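Local coordinates for YfkN protein (Bacillus subtilis subsp. subtilis, PDB 3GVE) that belongs to the calcineurin-like metallophosphoesterase family and holds a manganese and a magnesium ion side by side in its metal centre, at residues L15-N23 with V278-Y286; G107-L115 with I175-Q186. One frame throughout, in Å; residues are numbered along the deposited sequence.

Interaction 1. Residues L15-N23 with V278-Y286. With MN (manganese (II) ion), chain C.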
loop_
_atom_site.group_PDB
_atom_site.type_symbol
_atom_site.label_atom_id
_atom_site.label_comp_id
_atom_site.label_asym_id
_atom_site.label_seq_id
_atom_site.Cartn_x
_atom_site.Cartn_y
_atom_site.Cartn_z
ATOM N N LEU A 15 -10.276 -15.677 17.918
ATOM C CA LEU A 15 -9.797 -15.492 16.542
ATOM C C LEU A 15 -9.828 -14.008 16.208
ATOM O O LEU A 15 -10.757 -13.332 16.598
ATOM C CB LEU A 15 -10.698 -16.250 15.580
ATOM C CG LEU A 15 -10.975 -17.722 15.930
ATOM C CD1 LEU A 15 -11.862 -18.329 14.849
ATOM C CD2 LEU A 15 -9.686 -18.521 16.077
ATOM N N ALA A 16 -8.815 -13.516 15.494
ATOM C CA ALA A 16 -8.669 -12.070 15.281
ATOM C C ALA A 16 -8.211 -11.678 13.892
ATOM O O ALA A 16 -7.259 -12.270 13.354
ATOM C CB ALA A 16 -7.690 -11.479 16.303
ATOM N N THR A 17 -8.866 -10.650 13.338
ATOM C CA THR A 17 -8.350 -10.020 12.095
ATOM C C THR A 17 -7.860 -8.633 12.423
ATOM O O THR A 17 -8.251 -8.019 13.487
ATOM C CB THR A 17 -9.446 -9.981 11.024
ATOM O OG1 THR A 17 -10.659 -9.408 11.585
ATOM C CG2 THR A 17 -9.749 -11.369 10.526
ATOM N N THR A 18 -6.963 -8.115 11.611
ATOM C CA THR A 18 -6.509 -6.742 11.758
ATOM C C THR A 18 -6.095 -6.159 10.418
ATOM O O THR A 18 -5.645 -6.872 9.542
ATOM C CB THR A 18 -5.312 -6.621 12.766
ATOM O OG1 THR A 18 -5.152 -5.251 13.185
ATOM C CG2 THR A 18 -4.000 -7.143 12.157
ATOM N N ASP A 19 -6.222 -4.848 10.294
ATOM C CA ASP A 19 -5.725 -4.127 9.129
ATOM C C ASP A 19 -6.214 -4.743 7.805
ATOM O O ASP A 19 -5.498 -4.830 6.831
ATOM C CB ASP A 19 -4.189 -3.989 9.187
ATOM C CG ASP A 19 -3.738 -3.107 10.338
ATOM O OD1 ASP A 19 -3.609 -1.882 10.126
ATOM O OD2 ASP A 19 -3.524 -3.645 11.449
ATOM N N ILE A 20 -7.513 -5.090 7.726
ATOM C CA ILE A 20 -8.137 -5.713 6.547
ATOM C C ILE A 20 -8.179 -4.695 5.408
ATOM O O ILE A 20 -8.038 -5.070 4.238
ATOM C CB ILE A 20 -9.554 -6.243 6.926
ATOM C CG1 ILE A 20 -9.445 -7.464 7.792
ATOM C CG2 ILE A 20 -10.333 -6.572 5.679
ATOM C CD1 ILE A 20 -8.889 -8.584 7.279
ATOM N N HIS A 21 -8.374 -3.436 5.753
ATOM C CA HIS A 21 -8.298 -2.292 4.848
ATOM C C HIS A 21 -9.257 -2.467 3.660
ATOM O O HIS A 21 -8.908 -2.245 2.509
ATOM C CB HIS A 21 -6.840 -2.044 4.403
ATOM C CG HIS A 21 -6.027 -1.287 5.410
ATOM N ND1 HIS A 21 -6.267 0.031 5.709
ATOM C CD2 HIS A 21 -4.996 -1.670 6.200
ATOM C CE1 HIS A 21 -5.411 0.433 6.630
ATOM N NE2 HIS A 21 -4.632 -0.579 6.954
ATOM N N ALA A 22 -10.477 -2.885 3.984
ATOM C CA ALA A 22 -11.598 -2.975 3.018
ATOM C C ALA A 22 -11.418 -4.041 1.941
ATOM O O ALA A 22 -12.175 -4.106 0.990
ATOM C CB ALA A 22 -11.903 -1.605 2.377
ATOM N N ASN A 23 -10.418 -4.888 2.121
ATOM C CA ASN A 23 -10.211 -6.027 1.222
ATOM C C ASN A 23 -11.140 -7.195 1.576
ATOM O O ASN A 23 -10.753 -8.133 2.253
ATOM C CB ASN A 23 -8.733 -6.460 1.226
ATOM C CG ASN A 23 -7.799 -5.358 0.741
ATOM O OD1 ASN A 23 -6.989 -4.832 1.486
ATOM N ND2 ASN A 23 -7.932 -5.001 -0.493
ATOM N N VAL A 278 -1.152 -11.481 19.563
ATOM C CA VAL A 278 -1.051 -11.849 18.154
ATOM C C VAL A 278 -1.141 -10.606 17.278
ATOM O O VAL A 278 -1.854 -9.667 17.589
ATOM C CB VAL A 278 -2.125 -12.903 17.740
ATOM C CG1 VAL A 278 -1.908 -14.203 18.531
ATOM C CG2 VAL A 278 -3.547 -12.361 17.928
HETATM N N MSE A 279 -0.415 -10.639 16.170
HETATM C CA MSE A 279 -0.476 -9.593 15.153
HETATM C C MSE A 279 -0.502 -10.293 13.799
HETATM O O MSE A 279 0.528 -10.714 13.271
HETATM C CB MSE A 279 0.722 -8.637 15.229
HETATM C CG MSE A 279 0.690 -7.561 14.132
HETATM SE SE MSE A 279 2.335 -6.539 14.019
HETATM C CE MSE A 279 2.222 -5.589 15.689
ATOM N N PRO A 280 -1.699 -10.424 13.251
ATOM C CA PRO A 280 -1.869 -11.208 12.025
ATOM C C PRO A 280 -1.754 -10.400 10.734
ATOM O O PRO A 280 -2.654 -10.347 9.932
ATOM C CB PRO A 280 -3.267 -11.802 12.193
ATOM C CG PRO A 280 -3.999 -10.783 12.977
ATOM C CD PRO A 280 -2.982 -10.242 13.960
ATOM N N SER A 281 -0.593 -9.809 10.530
ATOM C CA SER A 281 -0.220 -9.204 9.250
ATOM C C SER A 281 -1.205 -8.085 8.866
ATOM O O SER A 281 -1.564 -7.263 9.689
ATOM C CB SER A 281 -0.126 -10.307 8.168
ATOM O OG SER A 281 0.459 -9.791 6.980
ATOM N N SER A 282 -1.591 -8.044 7.601
ATOM C CA SER A 282 -2.545 -7.061 7.108
ATOM C C SER A 282 -3.335 -7.689 5.958
ATOM O O SER A 282 -2.959 -8.718 5.433
ATOM C CB SER A 282 -1.840 -5.778 6.668
ATOM O OG SER A 282 -0.990 -6.031 5.574
ATOM N N TRP A 283 -4.459 -7.072 5.627
ATOM C CA TRP A 283 -5.287 -7.420 4.466
ATOM C C TRP A 283 -5.881 -8.831 4.504
ATOM O O TRP A 283 -6.284 -9.362 3.486
ATOM C CB TRP A 283 -4.498 -7.211 3.155
ATOM C CG TRP A 283 -4.124 -5.798 2.854
ATOM C CD1 TRP A 283 -4.116 -4.748 3.692
ATOM C CD2 TRP A 283 -3.692 -5.307 1.581
ATOM N NE1 TRP A 283 -3.706 -3.607 3.021
ATOM C CE2 TRP A 283 -3.439 -3.933 1.721
ATOM C CE3 TRP A 283 -3.493 -5.906 0.339
ATOM C CZ2 TRP A 283 -3.003 -3.133 0.655
ATOM C CZ3 TRP A 283 -3.064 -5.118 -0.714
ATOM C CH2 TRP A 283 -2.828 -3.748 -0.547
ATOM N N GLY A 284 -5.919 -9.427 5.686
ATOM C CA GLY A 284 -6.431 -10.775 5.841
ATOM C C GLY A 284 -5.448 -11.873 5.482
ATOM O O GLY A 284 -5.844 -12.995 5.325
ATOM N N LYS A 285 -4.163 -11.554 5.385
ATOM C CA LYS A 285 -3.144 -12.550 5.022
ATOM C C LYS A 285 -2.884 -13.637 6.081
ATOM O O LYS A 285 -2.387 -14.704 5.772
ATOM C CB LYS A 285 -1.832 -11.855 4.626
ATOM C CG LYS A 285 -1.937 -11.032 3.327
ATOM C CD LYS A 285 -0.682 -10.187 3.086
ATOM C CE LYS A 285 -0.789 -9.322 1.826
ATOM N NZ LYS A 285 0.465 -8.532 1.666
ATOM N N TYR A 286 -3.244 -13.336 7.321
ATOM C CA TYR A 286 -3.119 -14.251 8.446
ATOM C C TYR A 286 -4.350 -14.075 9.331
ATOM O O TYR A 286 -4.976 -13.019 9.320
ATOM C CB TYR A 286 -1.880 -13.913 9.269
ATOM C CG TYR A 286 -0.567 -14.388 8.703
ATOM C CD1 TYR A 286 0.093 -15.461 9.267
ATOM C CD2 TYR A 286 0.021 -13.747 7.632
ATOM C CE1 TYR A 286 1.318 -15.898 8.762
ATOM C CE2 TYR A 286 1.239 -14.178 7.123
ATOM C CZ TYR A 286 1.869 -15.246 7.694
ATOM O OH TYR A 286 3.079 -15.673 7.187
HETATM MN MN MN C . -3.183 -0.379 8.644
HETATM O O HOH W 1 -4.570 -9.081 8.321
HETATM O O HOH W 2 -6.476 -10.642 9.618
HETATM O O HOH W 3 -1.035 -5.107 11.466
HETATM O O HOH W 4 -1.752 0.612 9.994
HETATM O O HOH W 5 -2.496 1.397 7.454
#

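Interaction 2. Residues G107-L115 with I175-Q186. With MG (magnesium ion), chain D.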
loop_
_atom_site.group_PDB
_atom_site.type_symbol
_atom_site.label_atom_id
_atom_site.label_comp_id
_atom_site.label_asym_id
_atom_site.label_seq_id
_atom_site.Cartn_x
_atom_site.Cartn_y
_atom_site.Cartn_z
ATOM N N GLY A 107 -9.307 1.651 14.195
ATOM C CA GLY A 107 -7.942 1.888 13.803
ATOM C C GLY A 107 -7.882 3.366 13.342
ATOM O O GLY A 107 -8.894 4.101 13.277
ATOM N N ASN A 108 -6.643 3.822 13.092
ATOM C CA ASN A 108 -6.502 5.241 12.673
ATOM C C ASN A 108 -7.288 5.557 11.411
ATOM O O ASN A 108 -7.849 6.629 11.218
ATOM C CB ASN A 108 -5.022 5.674 12.517
ATOM C CG ASN A 108 -4.154 4.636 11.801
ATOM O OD1 ASN A 108 -4.016 3.477 12.192
ATOM N ND2 ASN A 108 -3.657 5.039 10.667
ATOM N N HIS A 109 -7.300 4.613 10.480
ATOM C CA HIS A 109 -7.967 4.852 9.162
ATOM C C HIS A 109 -9.501 4.919 9.272
ATOM O O HIS A 109 -10.109 5.413 8.314
ATOM C CB HIS A 109 -7.474 3.872 8.101
ATOM C CG HIS A 109 -6.094 4.200 7.658
ATOM N ND1 HIS A 109 -5.812 5.292 6.850
ATOM C CD2 HIS A 109 -4.911 3.646 7.988
ATOM C CE1 HIS A 109 -4.490 5.367 6.663
ATOM N NE2 HIS A 109 -3.926 4.361 7.327
ATOM N N GLU A 110 -10.085 4.481 10.384
ATOM C CA GLU A 110 -11.522 4.639 10.581
ATOM C C GLU A 110 -11.948 6.105 10.645
ATOM O O GLU A 110 -13.098 6.384 10.452
ATOM C CB GLU A 110 -11.970 3.894 11.856
ATOM C CG GLU A 110 -12.579 2.493 11.614
ATOM C CD GLU A 110 -11.555 1.488 11.154
ATOM O OE1 GLU A 110 -10.468 1.456 11.734
ATOM O OE2 GLU A 110 -11.827 0.745 10.227
ATOM N N PHE A 111 -11.002 6.992 10.896
ATOM C CA PHE A 111 -11.290 8.413 11.032
ATOM C C PHE A 111 -11.135 9.209 9.746
ATOM O O PHE A 111 -11.443 10.378 9.715
ATOM C CB PHE A 111 -10.389 9.003 12.126
ATOM C CG PHE A 111 -10.669 8.438 13.492
ATOM C CD1 PHE A 111 -11.675 8.965 14.270
ATOM C CD2 PHE A 111 -9.961 7.354 13.970
ATOM C CE1 PHE A 111 -11.957 8.426 15.512
ATOM C CE2 PHE A 111 -10.240 6.816 15.190
ATOM C CZ PHE A 111 -11.228 7.350 15.961
ATOM N N ASN A 112 -10.638 8.564 8.692
ATOM C CA ASN A 112 -10.284 9.251 7.441
ATOM C C ASN A 112 -11.476 9.917 6.746
ATOM O O ASN A 112 -11.306 10.858 6.004
ATOM C CB ASN A 112 -9.663 8.281 6.415
ATOM C CG ASN A 112 -8.261 7.781 6.765
ATOM O OD1 ASN A 112 -7.753 6.959 6.036
ATOM N ND2 ASN A 112 -7.651 8.263 7.831
ATOM N N TYR A 113 -12.676 9.407 6.976
ATOM C CA TYR A 113 -13.868 9.913 6.293
ATOM C C TYR A 113 -14.741 10.771 7.209
ATOM O O TYR A 113 -15.869 11.098 6.870
ATOM C CB TYR A 113 -14.665 8.743 5.712
ATOM C CG TYR A 113 -13.927 7.987 4.626
ATOM C CD1 TYR A 113 -13.125 8.655 3.722
ATOM C CD2 TYR A 113 -14.039 6.626 4.503
ATOM C CE1 TYR A 113 -12.450 7.986 2.739
ATOM C CE2 TYR A 113 -13.357 5.944 3.501
ATOM C CZ TYR A 113 -12.577 6.636 2.623
ATOM O OH TYR A 113 -11.912 5.961 1.639
ATOM N N GLY A 114 -14.195 11.137 8.362
ATOM C CA GLY A 114 -14.886 12.028 9.277
ATOM C C GLY A 114 -15.636 11.312 10.381
ATOM O O GLY A 114 -15.930 10.148 10.285
ATOM N N LEU A 115 -15.956 12.042 11.437
ATOM C CA LEU A 115 -16.601 11.483 12.617
ATOM C C LEU A 115 -18.041 11.021 12.357
ATOM O O LEU A 115 -18.468 10.036 12.908
ATOM C CB LEU A 115 -16.574 12.493 13.768
ATOM C CG LEU A 115 -15.183 12.758 14.383
ATOM C CD1 LEU A 115 -15.199 14.006 15.269
ATOM C CD2 LEU A 115 -14.697 11.557 15.206
ATOM N N ILE A 175 -3.606 9.971 15.602
ATOM C CA ILE A 175 -4.734 10.313 14.720
ATOM C C ILE A 175 -4.965 11.837 14.717
ATOM O O ILE A 175 -5.475 12.378 13.786
ATOM C CB ILE A 175 -6.054 9.564 15.085
ATOM C CG1 ILE A 175 -6.555 9.941 16.480
ATOM C CG2 ILE A 175 -5.888 8.050 14.954
ATOM C CD1 ILE A 175 -7.982 9.385 16.778
HETATM N N MSE A 176 -4.534 12.512 15.776
HETATM C CA MSE A 176 -4.676 13.966 15.854
HETATM C C MSE A 176 -3.807 14.667 14.808
HETATM O O MSE A 176 -4.100 15.773 14.402
HETATM C CB MSE A 176 -4.312 14.458 17.253
HETATM C CG MSE A 176 -5.232 13.962 18.369
HETATM SE SE MSE A 176 -7.153 14.199 18.061
HETATM C CE MSE A 176 -7.224 16.093 17.636
ATOM N N THR A 177 -2.746 14.007 14.378
ATOM C CA THR A 177 -1.909 14.471 13.280
ATOM C C THR A 177 -2.425 13.950 11.939
ATOM O O THR A 177 -2.655 14.703 11.021
ATOM C CB THR A 177 -0.451 14.003 13.484
ATOM O OG1 THR A 177 0.050 14.586 14.683
ATOM C CG2 THR A 177 0.447 14.432 12.324
ATOM N N TRP A 178 -2.605 12.641 11.840
ATOM C CA TRP A 178 -3.016 12.015 10.585
ATOM C C TRP A 178 -4.361 12.521 10.071
ATOM O O TRP A 178 -4.569 12.591 8.879
ATOM C CB TRP A 178 -3.060 10.491 10.750
ATOM C CG TRP A 178 -1.747 9.865 11.113
ATOM C CD1 TRP A 178 -0.512 10.240 10.686
ATOM C CD2 TRP A 178 -1.557 8.731 11.954
ATOM N NE1 TRP A 178 0.443 9.407 11.213
ATOM C CE2 TRP A 178 -0.174 8.478 12.008
ATOM C CE3 TRP A 178 -2.420 7.919 12.693
ATOM C CZ2 TRP A 178 0.359 7.430 12.747
ATOM C CZ3 TRP A 178 -1.884 6.884 13.430
ATOM C CH2 TRP A 178 -0.511 6.653 13.457
ATOM N N ASP A 179 -5.268 12.814 10.994
ATOM C CA ASP A 179 -6.614 13.314 10.673
ATOM C C ASP A 179 -6.885 14.662 11.362
ATOM O O ASP A 179 -7.958 14.925 11.858
ATOM C CB ASP A 179 -7.696 12.270 11.009
ATOM C CG ASP A 179 -8.099 11.460 9.800
ATOM O OD1 ASP A 179 -8.478 12.066 8.787
ATOM O OD2 ASP A 179 -8.012 10.229 9.845
ATOM N N LYS A 180 -5.865 15.510 11.368
ATOM C CA LYS A 180 -5.991 16.864 11.907
ATOM C C LYS A 180 -7.253 17.620 11.409
ATOM O O LYS A 180 -8.000 18.156 12.194
ATOM C CB LYS A 180 -4.730 17.667 11.605
ATOM C CG LYS A 180 -4.718 19.050 12.242
ATOM C CD LYS A 180 -3.319 19.658 12.224
ATOM C CE LYS A 180 -3.327 21.096 12.693
ATOM N NZ LYS A 180 -3.761 21.927 11.560
ATOM N N LYS A 181 -7.496 17.614 10.111
ATOM C CA LYS A 181 -8.645 18.339 9.561
ATOM C C LYS A 181 -9.956 17.805 10.128
ATOM O O LYS A 181 -10.832 18.563 10.489
ATOM C CB LYS A 181 -8.644 18.303 8.028
ATOM C CG LYS A 181 -9.785 19.069 7.366
ATOM C CD LYS A 181 -9.603 19.136 5.854
ATOM C CE LYS A 181 -10.000 20.504 5.277
ATOM N NZ LYS A 181 -10.020 20.536 3.782
ATOM N N ASN A 182 -10.083 16.485 10.210
ATOM C CA ASN A 182 -11.329 15.886 10.705
ATOM C C ASN A 182 -11.496 15.899 12.209
ATOM O O ASN A 182 -12.600 15.745 12.705
ATOM C CB ASN A 182 -11.458 14.429 10.245
ATOM C CG ASN A 182 -11.791 14.295 8.785
ATOM O OD1 ASN A 182 -12.365 15.185 8.191
ATOM N ND2 ASN A 182 -11.429 13.159 8.195
ATOM N N LEU A 183 -10.395 16.052 12.939
ATOM C CA LEU A 183 -10.421 15.827 14.377
ATOM C C LEU A 183 -10.078 17.012 15.279
ATOM O O LEU A 183 -10.529 17.055 16.402
ATOM C CB LEU A 183 -9.522 14.643 14.749
ATOM C CG LEU A 183 -9.877 13.325 14.042
ATOM C CD1 LEU A 183 -8.944 12.237 14.576
ATOM C CD2 LEU A 183 -11.340 12.949 14.294
ATOM N N GLU A 184 -9.266 17.940 14.785
ATOM C CA GLU A 184 -8.854 19.079 15.599
ATOM C C GLU A 184 -10.061 19.849 16.127
ATOM O O GLU A 184 -10.963 20.182 15.380
ATOM C CB GLU A 184 -7.943 20.003 14.790
ATOM C CG GLU A 184 -7.324 21.145 15.581
ATOM C CD GLU A 184 -6.329 21.935 14.761
ATOM O OE1 GLU A 184 -6.586 22.172 13.575
ATOM O OE2 GLU A 184 -5.286 22.288 15.310
ATOM N N GLY A 185 -10.081 20.083 17.428
ATOM C CA GLY A 185 -11.193 20.794 18.037
ATOM C C GLY A 185 -12.433 19.958 18.324
ATOM O O GLY A 185 -13.385 20.450 18.916
ATOM N N GLN A 186 -12.409 18.689 17.920
ATOM C CA GLN A 186 -13.571 17.811 18.058
ATOM C C GLN A 186 -13.389 16.624 19.001
ATOM O O GLN A 186 -14.339 16.180 19.605
ATOM C CB GLN A 186 -14.004 17.316 16.685
ATOM C CG GLN A 186 -14.327 18.435 15.727
ATOM C CD GLN A 186 -15.184 17.988 14.580
ATOM O OE1 GLN A 186 -16.288 17.515 14.771
ATOM N NE2 GLN A 186 -14.667 18.122 13.386
HETATM MG MG MG D . -3.259 1.633 11.619
HETATM O O HOH W 6 -6.173 8.886 11.372
HETATM O O HOH W 7 -7.964 11.788 6.177
HETATM O O HOH W 8 -14.914 14.807 11.441
HETATM O O HOH W 4 -1.752 0.612 9.994
#

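Interaction 1. Residues L15-N23 with V278-Y286
The D-x-H motif of the calcineurin-like metallophosphoesterase fold, Asp19 and His21, follows strand 9-17 and lies against the loop 281-285, where the backbone N of Trp283 donates a nearly straight hydrogen bond to Asp19 O (2.7 Å, 165°). The manganese ion takes Asp19 OD1 at 2.1 Å and His21 NE2 at 2.2 Å; two waters, Asp64 and His251 complete its shell. OD2, the other carboxylate oxygen of Asp19, receives Thr18 OG1 from above the carboxylate plane, a bridging water shared with Ser281 O, and the backbone N of His249, which together limit rotation of the group. The five-membered ring of the Trp283 indole and the His21 imidazole meet rim to rim with planes at 67°. Toward the strand ends, Thr18 CG2 reaches 3.7 Å from Pro280 CD, the two side chains crossing at about a right angle. Another water donates to Thr18 O and Pro280 O and accepts from Gly284 N, linking the backbones where they do not bond directly. Strand 9-17 is flanked by strands 57-61 and 286-297; Ala16 and Val278, from strands of different sheets, both touch Ile246 of strand 244-247, so the two sheets meet here, and Phe38 meets the Trp283 ring edge-to-face.

Interaction 2. Residues G107-L115 with I175-Q186
Asp179 OD2 is gripped by Asn112 ND2 at 2.8 Å and by a water at 2.7 Å that also donates to Asn108 O. The Asn112 bond lies in its own amide plane and meets the syn side of the carboxylate, the two flat groups turned 54° apart; Asn112 OD1 in turn takes His109 ND1 in a nearly straight bond (172°). Alongside, Asn182 ND2 donates to Phe111 O in the carbonyl plane at 3.2 Å, and only weakly to Asn112 O and Asp179 OD1. Phe111 O also accepts Gly114 N, closing the turn 111-114. On the apolar side Ile175 CD1 sits over one face of the Phe111 ring, 3.9 Å from its centroid, and Leu183 CD2 packs against Leu115 CD2 at 3.7 Å. Asn108 CG is held between backbone N and carbonyl carbon, chi1 43°, which carries OD1 to the magnesium ion while CB rests 3.4 Å from Trp178 CE3. Asp64, His216 and His249 also bind that ion, and the Trp178 ring meets His249. A metal ligand is thus backed by an indole and its loop is tied to the short helices through Asp179, whose carboxylate probably polarises the Asn112 amide; OD1 of that amide, receiving His109 ND1, helps fix the turn of the imidazole.

How the interactions relate
Interaction 1 is buried near the middle of the chain and joins the ends of two strands from different sheets; interaction 2 lies farther out, its centre about 19 Å from the centre of the chain, and fastens a loop to two short helices with partly exposed edges. Both feed the paired metal centre: 15-23 gives the manganese ion two ligands, 107-115 gives the magnesium ion one, Asn108, and one water is bound to both ions. They touch directly where His21 CE1 approaches His109 CD2 at 3.5 Å. Across interaction 1 the polar links are one backbone bond and bridging waters, whereas interaction 2 relies on side-chain amides and a carboxylate beside an apolar cluster. In sequence, both segments of interaction 2 fall between those of interaction 1.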